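Local coordinates for protein alcohol dehydrogenase (Aeropyrum pernix, PDB 1H2B) that probably catalyses the NAD-dependent interconversion of alcohols and aldehydes or ketones as a zinc-containing dehydrogenase of a hyperthermophilic archaeon, at residues G263-A266 with T267-Y270; V203-L206 with K207-P211; N340-L343 with E344-E347. All blocks are in the same frame, centred on the assembly; numbering follows the deposited sequence.

Contact 1. Residues G263-A266 with T267-Y270. With NAJ (nicotinamide-adenine-dinucleotide (acidic form)), chain I.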
loop_
_atom_site.group_PDB
_atom_site.type_symbol
_atom_site.label_atom_id
_atom_site.label_comp_id
_atom_site.label_asym_id
_atom_site.label_seq_id
_atom_site.Cartn_x
_atom_site.Cartn_y
_atom_site.Cartn_z
ATOM N N GLY B 263 -27.669 1.863 2.836
ATOM C CA GLY B 263 -27.671 0.722 3.734
ATOM C C GLY B 263 -28.997 0.005 3.843
ATOM O O GLY B 263 -29.104 -0.930 4.632
ATOM N N SER B 264 -29.997 0.413 3.058
ATOM C CA SER B 264 -31.281 -0.317 3.072
ATOM C C SER B 264 -31.160 -1.666 2.379
ATOM O O SER B 264 -30.202 -1.921 1.619
ATOM C CB SER B 264 -32.376 0.475 2.361
ATOM O OG SER B 264 -32.046 0.662 0.970
ATOM N N GLN B 265 -32.127 -2.555 2.624
ATOM C CA GLN B 265 -32.128 -3.768 1.802
ATOM C C GLN B 265 -32.115 -3.515 0.313
ATOM O O GLN B 265 -31.357 -4.193 -0.386
ATOM C CB GLN B 265 -33.294 -4.688 2.194
ATOM C CG GLN B 265 -33.086 -6.095 1.718
ATOM C CD GLN B 265 -31.827 -6.721 2.283
ATOM O OE1 GLN B 265 -31.734 -6.936 3.519
ATOM N NE2 GLN B 265 -30.872 -7.040 1.408
ATOM N N ALA B 266 -32.866 -2.496 -0.155
ATOM C CA ALA B 266 -32.897 -2.168 -1.575
ATOM C C ALA B 266 -31.487 -1.892 -2.079
ATOM O O ALA B 266 -31.046 -2.452 -3.099
ATOM C CB ALA B 266 -33.800 -0.996 -1.819
ATOM N N THR B 267 -30.745 -1.053 -1.358
ATOM C CA THR B 267 -29.431 -0.717 -1.930
ATOM C C THR B 267 -28.422 -1.817 -1.767
ATOM O O THR B 267 -27.546 -2.016 -2.597
ATOM C CB THR B 267 -28.829 0.582 -1.325
ATOM O OG1 THR B 267 -28.641 0.452 0.090
ATOM C CG2 THR B 267 -29.777 1.708 -1.568
ATOM N N VAL B 268 -28.505 -2.531 -0.659
ATOM C CA VAL B 268 -27.541 -3.626 -0.419
ATOM C C VAL B 268 -27.749 -4.718 -1.465
ATOM O O VAL B 268 -26.810 -5.415 -1.829
ATOM C CB VAL B 268 -27.714 -4.105 1.046
ATOM C CG1 VAL B 268 -26.959 -5.403 1.347
ATOM C CG2 VAL B 268 -27.246 -3.020 1.991
ATOM N N ASP B 269 -28.956 -4.788 -1.985
ATOM C CA ASP B 269 -29.220 -5.776 -3.015
ATOM C C ASP B 269 -28.682 -5.404 -4.356
ATOM O O ASP B 269 -28.155 -6.259 -5.036
ATOM C CB ASP B 269 -30.645 -6.136 -3.084
ATOM C CG ASP B 269 -30.993 -7.150 -1.974
ATOM O OD1 ASP B 269 -30.158 -8.045 -1.536
ATOM O OD2 ASP B 269 -32.072 -7.045 -1.503
ATOM N N TYR B 270 -28.783 -4.126 -4.744
ATOM C CA TYR B 270 -28.314 -3.787 -6.087
ATOM C C TYR B 270 -26.852 -3.324 -6.187
ATOM O O TYR B 270 -26.217 -3.489 -7.260
ATOM C CB TYR B 270 -29.260 -2.788 -6.822
ATOM C CG TYR B 270 -29.247 -1.313 -6.411
ATOM C CD1 TYR B 270 -28.180 -0.466 -6.771
ATOM C CD2 TYR B 270 -30.362 -0.753 -5.772
ATOM C CE1 TYR B 270 -28.205 0.862 -6.439
ATOM C CE2 TYR B 270 -30.410 0.600 -5.427
ATOM C CZ TYR B 270 -29.322 1.391 -5.778
ATOM O OH TYR B 270 -29.346 2.732 -5.479
HETATM P PA NAJ I . -29.840 10.002 5.028
HETATM O O1A NAJ I . -31.230 9.587 5.421
HETATM O O2A NAJ I . -29.435 11.482 5.133
HETATM O O5B NAJ I . -29.527 9.678 3.496
HETATM C C5B NAJ I . -29.977 8.475 2.858
HETATM C C4B NAJ I . -30.067 8.847 1.387
HETATM O O4B NAJ I . -30.314 7.625 0.663
HETATM C C3B NAJ I . -31.173 9.854 1.070
HETATM O O3B NAJ I . -30.695 10.931 0.248
HETATM C C2B NAJ I . -32.149 8.928 0.357
HETATM O O2B NAJ I . -33.039 9.602 -0.546
HETATM C C1B NAJ I . -31.244 7.924 -0.369
HETATM N N9A NAJ I . -31.893 6.672 -0.756
HETATM C C8A NAJ I . -32.924 5.952 -0.136
HETATM N N7A NAJ I . -33.172 4.820 -0.849
HETATM C C5A NAJ I . -32.322 4.814 -1.918
HETATM C C6A NAJ I . -32.123 3.942 -2.960
HETATM N N6A NAJ I . -32.856 2.834 -3.136
HETATM N N1A NAJ I . -31.114 4.205 -3.849
HETATM C C2A NAJ I . -30.343 5.352 -3.772
HETATM N N3A NAJ I . -30.566 6.216 -2.757
HETATM C C4A NAJ I . -31.544 5.949 -1.851
HETATM O O3 NAJ I . -28.856 9.077 5.866
HETATM P PN NAJ I . -27.391 9.413 6.455
HETATM O O1N NAJ I . -27.506 10.026 7.773
HETATM O O2N NAJ I . -26.581 10.067 5.408
HETATM O O5D NAJ I . -26.887 7.916 6.747
HETATM C C5D NAJ I . -26.651 7.062 5.630
HETATM C C4D NAJ I . -26.460 5.637 6.123
HETATM O O4D NAJ I . -25.171 5.560 6.757
HETATM C C3D NAJ I . -27.458 5.210 7.199
HETATM O O3D NAJ I . -27.617 3.782 7.117
HETATM C C2D NAJ I . -26.728 5.561 8.503
HETATM O O2D NAJ I . -27.169 4.877 9.641
HETATM C C1D NAJ I . -25.314 5.118 8.086
HETATM N N1N NAJ I . -24.175 5.589 8.875
HETATM C C2N NAJ I . -23.067 4.794 8.858
HETATM C C3N NAJ I . -21.923 5.198 9.525
HETATM C C7N NAJ I . -20.735 4.294 9.552
HETATM O O7N NAJ I . -19.706 4.732 10.298
HETATM N N7N NAJ I . -20.604 3.161 8.854
HETATM C C4N NAJ I . -21.847 6.449 10.222
HETATM C C5N NAJ I . -22.975 7.299 10.046
HETATM C C6N NAJ I . -24.122 6.855 9.415
#

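Contact 2. Residues V203-L206 with K207-P211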
loop_
_atom_site.group_PDB
_atom_site.type_symbol
_atom_site.label_atom_id
_atom_site.label_comp_id
_atom_site.label_asym_id
_atom_site.label_seq_id
_atom_site.Cartn_x
_atom_site.Cartn_y
_atom_site.Cartn_z
ATOM N N VAL B 203 -19.918 13.064 -2.325
ATOM C CA VAL B 203 -19.820 13.553 -3.718
ATOM C C VAL B 203 -18.710 14.589 -3.819
ATOM O O VAL B 203 -17.859 14.499 -4.715
ATOM C CB VAL B 203 -21.159 14.190 -4.215
ATOM C CG1 VAL B 203 -20.955 14.937 -5.593
ATOM C CG2 VAL B 203 -22.252 13.132 -4.336
ATOM N N GLN B 204 -18.708 15.559 -2.903
ATOM C CA GLN B 204 -17.682 16.594 -2.901
ATOM C C GLN B 204 -16.293 16.013 -2.679
ATOM O O GLN B 204 -15.331 16.386 -3.334
ATOM C CB GLN B 204 -17.946 17.622 -1.797
ATOM C CG GLN B 204 -19.273 18.325 -1.931
ATOM C CD GLN B 204 -19.540 19.206 -0.736
ATOM O OE1 GLN B 204 -18.801 20.194 -0.508
ATOM N NE2 GLN B 204 -20.531 18.836 0.075
ATOM N N LEU B 205 -16.181 15.094 -1.741
ATOM C CA LEU B 205 -14.883 14.531 -1.463
ATOM C C LEU B 205 -14.322 13.691 -2.603
ATOM O O LEU B 205 -13.130 13.708 -2.800
ATOM C CB LEU B 205 -14.946 13.698 -0.168
ATOM C CG LEU B 205 -15.230 14.514 1.087
ATOM C CD1 LEU B 205 -15.391 13.567 2.281
ATOM C CD2 LEU B 205 -14.066 15.447 1.375
ATOM N N LEU B 206 -15.176 12.957 -3.313
ATOM C CA LEU B 206 -14.728 12.171 -4.469
ATOM C C LEU B 206 -14.130 13.126 -5.522
ATOM O O LEU B 206 -13.132 12.791 -6.163
ATOM C CB LEU B 206 -15.840 11.309 -5.036
ATOM C CG LEU B 206 -16.275 10.088 -4.176
ATOM C CD1 LEU B 206 -17.647 9.572 -4.600
ATOM C CD2 LEU B 206 -15.145 9.013 -4.344
ATOM N N LYS B 207 -14.706 14.317 -5.663
ATOM C CA LYS B 207 -14.120 15.270 -6.624
ATOM C C LYS B 207 -12.793 15.908 -6.205
ATOM O O LYS B 207 -11.974 16.277 -7.066
ATOM C CB LYS B 207 -15.144 16.377 -6.936
ATOM C CG LYS B 207 -16.416 15.889 -7.626
ATOM C CD LYS B 207 -16.169 15.238 -8.988
ATOM C CE LYS B 207 -15.550 16.225 -9.969
ATOM N NZ LYS B 207 -15.582 15.691 -11.354
ATOM N N VAL B 208 -12.622 16.115 -4.906
ATOM C CA VAL B 208 -11.453 16.710 -4.311
ATOM C C VAL B 208 -10.324 15.687 -4.213
ATOM O O VAL B 208 -9.134 16.038 -4.394
ATOM C CB VAL B 208 -11.801 17.213 -2.843
ATOM C CG1 VAL B 208 -10.539 17.572 -2.083
ATOM C CG2 VAL B 208 -12.764 18.371 -2.924
ATOM N N MET B 209 -10.691 14.426 -3.914
ATOM C CA MET B 209 -9.714 13.445 -3.477
ATOM C C MET B 209 -9.338 12.404 -4.545
ATOM O O MET B 209 -8.364 11.651 -4.370
ATOM C CB MET B 209 -10.172 12.748 -2.216
ATOM C CG MET B 209 -10.011 13.654 -1.037
ATOM S SD MET B 209 -10.985 12.997 0.213
ATOM C CE MET B 209 -9.968 11.581 0.612
ATOM N N THR B 210 -10.101 12.361 -5.634
ATOM C CA THR B 210 -9.817 11.430 -6.724
ATOM C C THR B 210 -10.038 12.094 -8.060
ATOM O O THR B 210 -10.729 13.112 -8.137
ATOM C CB THR B 210 -10.739 10.198 -6.672
ATOM O OG1 THR B 210 -12.008 10.457 -7.282
ATOM C CG2 THR B 210 -11.077 9.737 -5.214
ATOM N N PRO B 211 -9.472 11.510 -9.103
ATOM C CA PRO B 211 -9.798 11.923 -10.466
ATOM C C PRO B 211 -10.892 11.084 -11.131
ATOM O O PRO B 211 -11.064 11.153 -12.364
ATOM C CB PRO B 211 -8.457 11.712 -11.172
ATOM C CG PRO B 211 -8.000 10.421 -10.590
ATOM C CD PRO B 211 -8.366 10.531 -9.099
#

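Contact 3. Residues N340-L343 with E344-E347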
loop_
_atom_site.group_PDB
_atom_site.type_symbol
_atom_site.label_atom_id
_atom_site.label_comp_id
_atom_site.label_asym_id
_atom_site.label_seq_id
_atom_site.Cartn_x
_atom_site.Cartn_y
_atom_site.Cartn_z
ATOM N N ASN B 340 -38.074 15.613 17.128
ATOM C CA ASN B 340 -38.952 14.567 16.625
ATOM C C ASN B 340 -39.560 14.857 15.274
ATOM O O ASN B 340 -39.665 13.935 14.447
ATOM C CB ASN B 340 -40.031 14.259 17.669
ATOM C CG ASN B 340 -39.475 13.554 18.857
ATOM O OD1 ASN B 340 -38.839 12.501 18.749
ATOM N ND2 ASN B 340 -39.740 14.110 20.031
ATOM N N ASP B 341 -39.918 16.105 15.015
ATOM C CA ASP B 341 -40.327 16.507 13.666
ATOM C C ASP B 341 -39.189 16.280 12.658
ATOM O O ASP B 341 -39.419 15.816 11.555
ATOM C CB ASP B 341 -40.768 17.961 13.624
ATOM C CG ASP B 341 -41.219 18.384 12.243
ATOM O OD1 ASP B 341 -42.160 17.757 11.719
ATOM O OD2 ASP B 341 -40.685 19.316 11.595
ATOM N N VAL B 342 -37.957 16.588 13.059
ATOM C CA VAL B 342 -36.833 16.381 12.137
ATOM C C VAL B 342 -36.603 14.902 11.827
ATOM O O VAL B 342 -36.347 14.538 10.671
ATOM C CB VAL B 342 -35.540 17.034 12.685
ATOM C CG1 VAL B 342 -34.300 16.617 11.841
ATOM C CG2 VAL B 342 -35.699 18.525 12.698
ATOM N N LEU B 343 -36.675 14.049 12.850
ATOM C CA LEU B 343 -36.539 12.605 12.673
ATOM C C LEU B 343 -37.648 12.065 11.765
ATOM O O LEU B 343 -37.395 11.248 10.904
ATOM C CB LEU B 343 -36.589 11.892 14.021
ATOM C CG LEU B 343 -35.353 12.026 14.923
ATOM C CD1 LEU B 343 -35.654 11.475 16.313
ATOM C CD2 LEU B 343 -34.183 11.218 14.275
ATOM N N GLU B 344 -38.881 12.557 11.951
ATOM C CA GLU B 344 -39.943 12.197 11.015
ATOM C C GLU B 344 -39.610 12.585 9.553
ATOM O O GLU B 344 -39.781 11.761 8.617
ATOM C CB GLU B 344 -41.258 12.845 11.474
ATOM C CG GLU B 344 -41.917 12.143 12.656
ATOM C CD GLU B 344 -42.999 13.003 13.326
ATOM O OE1 GLU B 344 -43.734 13.738 12.615
ATOM O OE2 GLU B 344 -43.112 12.950 14.579
ATOM N N ARG B 345 -39.154 13.815 9.334
ATOM C CA ARG B 345 -38.787 14.257 7.983
ATOM C C ARG B 345 -37.664 13.381 7.423
ATOM O O ARG B 345 -37.695 12.958 6.270
ATOM C CB ARG B 345 -38.343 15.708 7.996
ATOM C CG ARG B 345 -39.511 16.685 8.342
ATOM C CD ARG B 345 -39.124 18.127 8.357
ATOM N NE ARG B 345 -38.322 18.474 7.184
ATOM C CZ ARG B 345 -37.117 19.038 7.237
ATOM N NH1 ARG B 345 -36.563 19.362 8.412
ATOM N NH2 ARG B 345 -36.465 19.284 6.109
ATOM N N LEU B 346 -36.677 13.113 8.268
ATOM C CA LEU B 346 -35.542 12.285 7.806
ATOM C C LEU B 346 -35.995 10.909 7.369
ATOM O O LEU B 346 -35.543 10.410 6.332
ATOM C CB LEU B 346 -34.435 12.194 8.882
ATOM C CG LEU B 346 -33.101 11.563 8.420
ATOM C CD1 LEU B 346 -32.403 12.348 7.346
ATOM C CD2 LEU B 346 -32.203 11.500 9.677
ATOM N N GLU B 347 -36.889 10.277 8.139
ATOM C CA GLU B 347 -37.396 8.945 7.797
ATOM C C GLU B 347 -38.087 8.992 6.431
ATOM O O GLU B 347 -38.034 8.001 5.677
ATOM C CB GLU B 347 -38.364 8.464 8.890
ATOM C CG GLU B 347 -39.085 7.148 8.626
ATOM C CD GLU B 347 -38.166 5.949 8.600
ATOM O OE1 GLU B 347 -37.046 6.009 9.181
ATOM O OE2 GLU B 347 -38.566 4.931 8.001
HETATM O O HOH W 1 -38.423 20.347 10.647
#

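Contact 1. Residues G263-A266 with T267-Y270
Ser-264 caps the helix 265-270 by turning its hydroxyl back over the first turn, where Ser-264 OG accepts from Thr-267 N at 3.2 Å along a nearly straight bond (160° at the hydrogen). Its carbonyl opens the α-helical ladder, where Ser-264 O accepts a hydrogen bond from Val-268 N at 2.9 Å, and Val-268 CG2 packs against the same oxygen. This is the close-packed side. Thr-267 OG1, set between its own backbone N and carbonyl carbon (chi1 60°), also receives a weak bond from Gly-263 N, while Asp-260 is hydrogen-bonded to both Thr-267 OG1 and Gly-263 N. In the Rossmann-type nucleotide-binding domain, this helix follows the strand 255-260 and flanks the adenine of the cofactor. Thr-267 CG2 lies 3.5 Å from NAJ C6A, and NAJ N1A, at the edge of the Tyr-270 ring and near its plane, is hydrogen-bonded to Tyr-270 OH at 2.8 Å. Away from the cofactor the contact is looser and partly exposed: Gln-265 NE2 reaches Asp-269 OD2 at 3.1 Å from above the carboxylate plane, amide and carboxylate being turned 36° apart, and the other end of the amide, Gln-265 OE1, is held by Glu-289 N. Putting an alanine at Asp-269 removes the carboxylate, and the Gln-265 amide, left with Glu-289 at its other end, would probably turn more freely.

Contact 2. Residues V203-L206 with K207-P211
Leu-206 O is gripped twice by Thr-210, through the hydroxyl OG1 at 2.8 Å and through the backbone N at 3.1 Å. The two donors come from opposite faces of the carbonyl plane, the amide the farther out of it, at 39°. Thr-210 OG1 is placed for this by a chi1 of 83°, between its own N and carbonyl carbon, and the hydroxyl is also bonded to Ala-212 N, beyond the helix. Thr-210 is the first residue to leave helical angles, and the paired grip therefore falls at the C-terminal end of helix 197-209, the crossover helix of the β-α-β unit between strands 189-193 and 213-218 in the Rossmann-type domain. One residue earlier, in one of the two conformers of Met-209, Leu-205 and Met-209 run side by side in the same direction, with Met-209 SD 4.0 Å from Leu-205 CB. Helix 312-323 packs on Leu-205 and, in that conformer, helix 166-181 on Met-209, whereas Leu-206 faces strand 189-193. Toward the third subunit, Lys-207 packs on Lys-326 of that neighbouring chain. Within the helix end, the threonine hydroxyl supplies Leu-206 O with a second donor where the regular ladder of amide bonds is running out, which is likely to hold the turn into the following loop.

Contact 3. Residues N340-L343 with E344-E347
Asp-341 and Arg-345 lie one turn apart on helix 339-347, the crossover helix of the β-α-β unit formed with the parallel strands 331-335 and 354-358. Their charged groups do not meet directly: a water bridges them, donating to Asp-341 OD2 at 2.7 Å and accepting from Arg-345 NH1 at 3.1 Å. The carboxylate and guanidinium planes are turned 33° apart, and the nearer touch is through carbon, Arg-345 CD lying 3.8 Å from Asp-341 OD2. The carboxylate stands anti to the backbone N of Asp-341 (chi1 -179°), which carries it along the helix toward the arginine. Behind this first shell, Arg-345 NH1 makes a salt bridge to Asp-332 and Arg-345 NH2 a hydrogen bond to Glu-350 O, and the guanidinium is thus fixed by partners beyond the helix. Asp-332 and His-334, which Arg-345 also touches, are ligands of a third zinc site that has no metal in this chain. The opposite side of the helix is apolar: Leu-343 and Leu-346 pack on Leu-58 of helix 55-61, and Leu-346 touches the bound cofactor. On the exposed side two like charges come near each other, and some repulsion is likely between Asp-341 OD1 and Glu-344 OE1, 4.4 Å apart. Val-342 CG2 sits at the edge of the Arg-345 guanidinium, 4.5 Å from Arg-345 NH1.

Along the chain the three contacts come in series, 203-211 first, then 263-270, then 340-347; none nests in or crosses another, and each closes only a local turn of helix. Contact 2 ends the first crossover helix of the nucleotide-binding domain, and contact 1 spans the short helix 265-270, which follows strand 255-260 of the same parallel sheet. Contact 3 lies on the crossover from strand 331-335 to 354-358, in a different, mixed sheet. Centres of contacts 1 and 2 are about 23 Å apart, those of contacts 2 and 3 about 29 Å. Contacts 1 and 3 each touch the bound dinucleotide, contact 1 at its adenine end. Contact 2 packs against the third subunit and contact 1 against the second, while no other protein chain touches contact 3.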